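Local coordinates for protein platelet inhibitor (Ancylostoma caninum, PDB 4TPV) that inhibits platelet aggregation and adhesion as a secreted hookworm toxin of the CAP superfamily, perhaps by binding platelet integrins, at residues 77-80 with 81-84. Residues are numbered along the deposited sequence; the frame is centred on the assembly and turned at random.
Sequences TLNI and PLEA
Asn79 is the N-cap of helix 80-89 in this CAP domain, and it meets the first turn through Leu82 and Glu83. Asn79 OD1 accepts from Leu82 N at 2.9 Å, with the donor tilted 23° from the amide carbonyl plane. Asn79 CG sits between the backbone N and the carbonyl carbon (chi1 76°), which turns the amide oxygen back over the helix start. The backbone O of Asn79 takes Glu83 N at 2.9 Å, and Ile80 O takes Ala84 N at 3.0 Å, beginning the regular helical pattern. Pro81 fits in this first turn, where its ring nitrogen has no hydrogen to give; its CD lies 3.5 Å from Asn79 OD1. Met18 of helix 13-34 touches Asn79 and Pro81.

Glu83 reaches back past the cap to the loop. Its CG is anti to the backbone N, and a bend at chi2 (70°) brings OE1 to two successive amides. Leu78 N approaches Glu83 OE1 almost in line with the C-O bond, at 3.0 Å. Thr77 N meets the same Glu83 OE1 from above the carboxylate plane, also at 3.0 Å. A water donates to OE2 and bonds with Thr77 OG1. Beside this, Leu78 CD1 packs against Leu82 CB at 3.7 Å, the two side chains crossing near a right angle.

By accepting from both loop amides, the Glu83 carboxylate ties the incoming loop to the helix and, if ionised, it probably interacts favourably with the dipole at the N-terminal end of helix 80-89.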
ATOM      1  N   THR A  77      -8.866  -8.118  16.829  1.00 12.63           N
ATOM      2  CA  THR A  77      -7.951  -8.884  17.654  1.00 12.87           C
ATOM      3  C   THR A  77      -6.653  -8.115  17.800  1.00 13.16           C
ATOM      4  O   THR A  77      -6.095  -7.994  18.890  1.00 18.70           O
ATOM      5  CB  THR A  77      -7.685 -10.271  17.022  1.00 16.36           C
ATOM      6  OG1 THR A  77      -8.932 -10.963  16.855  1.00 20.89           O
ATOM      7  CG2 THR A  77      -6.765 -11.113  17.890  1.00 13.54           C
ATOM      8  N   LEU A  78      -6.183  -7.592  16.675  1.00 11.05           N
ATOM      9  CA  LEU A  78      -4.914  -6.906  16.600  1.00 10.13           C
ATOM     10  C   LEU A  78      -5.171  -5.414  16.568  1.00  9.76           C
ATOM     11  O   LEU A  78      -6.326  -4.978  16.532  1.00 12.48           O
ATOM     12  CB  LEU A  78      -4.144  -7.329  15.354  1.00  9.44           C
ATOM     13  CG  LEU A  78      -3.856  -8.826  15.142  1.00  7.89           C
ATOM     14  CD1 LEU A  78      -3.027  -9.034  13.874  1.00  9.98           C
ATOM     15  CD2 LEU A  78      -3.145  -9.415  16.350  1.00 13.87           C
ATOM     16  N   ASN A  79      -4.110  -4.622  16.546  1.00 10.48           N
ATOM     17  CA  ASN A  79      -4.334  -3.203  16.351  1.00  9.66           C
ATOM     18  C   ASN A  79      -4.811  -2.955  14.924  1.00  9.57           C
ATOM     19  O   ASN A  79      -4.874  -3.883  14.104  1.00 12.85           O
ATOM     20  CB  ASN A  79      -3.081  -2.381  16.707  1.00 10.07           C
ATOM     21  CG  ASN A  79      -1.981  -2.439  15.648  1.00 15.30           C
ATOM     22  OD1 ASN A  79      -2.079  -3.146  14.642  1.00 16.36           O
ATOM     23  ND2 ASN A  79      -0.909  -1.696  15.894  1.00 14.14           N
ATOM     24  N   ILE A  80      -5.211  -1.719  14.640  1.00 10.46           N
ATOM     25  CA  ILE A  80      -5.889  -1.436  13.382  1.00  8.05           C
ATOM     26  C   ILE A  80      -4.992  -1.660  12.150  1.00  9.28           C
ATOM     27  O   ILE A  80      -5.397  -2.361  11.218  1.00 11.93           O
ATOM     28  CB  ILE A  80      -6.474  -0.008  13.410  1.00 12.27           C
ATOM     29  CG1 ILE A  80      -7.600   0.034  14.447  1.00 18.68           C
ATOM     30  CG2 ILE A  80      -6.987   0.393  12.043  1.00 14.48           C
ATOM     31  CD1 ILE A  80      -8.292   1.383  14.564  1.00 21.88           C
ATOM     32  N   PRO A  81      -3.757  -1.132  12.149  1.00  9.84           N
ATOM     33  CA  PRO A  81      -2.880  -1.384  11.001  1.00 11.89           C
ATOM     34  C   PRO A  81      -2.628  -2.880  10.750  1.00 10.20           C
ATOM     35  O   PRO A  81      -2.681  -3.306   9.593  1.00 10.69           O
ATOM     36  CB  PRO A  81      -1.583  -0.650  11.380  1.00 15.17           C
ATOM     37  CG  PRO A  81      -2.031   0.440  12.296  1.00 13.46           C
ATOM     38  CD  PRO A  81      -3.165  -0.156  13.090  1.00 10.11           C
ATOM     39  N   LEU A  82      -2.389  -3.678  11.793  1.00  8.05           N
ATOM     40  CA  LEU A  82      -2.197  -5.111  11.582  1.00  9.67           C
ATOM     41  C   LEU A  82      -3.472  -5.824  11.163  1.00  9.16           C
ATOM     42  O   LEU A  82      -3.415  -6.724  10.326  1.00 11.70           O
ATOM     43  CB  LEU A  82      -1.636  -5.789  12.839  1.00  8.57           C
ATOM     44  CG  LEU A  82      -0.178  -5.432  13.116  1.00 10.86           C
ATOM     45  CD1 LEU A  82       0.164  -5.888  14.524  1.00 13.73           C
ATOM     46  CD2 LEU A  82       0.745  -6.109  12.076  1.00 12.44           C
ATOM     47  N   GLU A  83      -4.616  -5.436  11.726  1.00  9.77           N
ATOM     48  CA  GLU A  83      -5.882  -6.085  11.363  1.00  9.84           C
ATOM     49  C   GLU A  83      -6.138  -5.906   9.863  1.00 11.96           C
ATOM     50  O   GLU A  83      -6.426  -6.880   9.157  1.00 13.18           O
ATOM     51  CB  GLU A  83      -7.034  -5.535  12.228  1.00 13.57           C
ATOM     52  CG  GLU A  83      -8.331  -6.347  12.224  1.00 19.45           C
ATOM     53  CD  GLU A  83      -8.241  -7.702  12.944  1.00 21.88           C
ATOM     54  OE1 GLU A  83      -7.644  -7.814  14.053  1.00 14.86           O
ATOM     55  OE2 GLU A  83      -8.811  -8.665  12.402  1.00 22.52           O
ATOM     56  N   ALA A  84      -5.966  -4.692   9.357  1.00  9.20           N
ATOM     57  CA  ALA A  84      -6.138  -4.437   7.931  1.00  9.93           C
ATOM     58  C   ALA A  84      -5.024  -5.078   7.110  1.00 10.77           C
ATOM     59  O   ALA A  84      -5.295  -5.749   6.109  1.00 10.30           O
ATOM     60  CB  ALA A  84      -6.184  -2.930   7.659  1.00 11.04           C
TER
HETATM   61  O   HOH W   1      -9.986 -10.222  14.190  1.00 35.62           O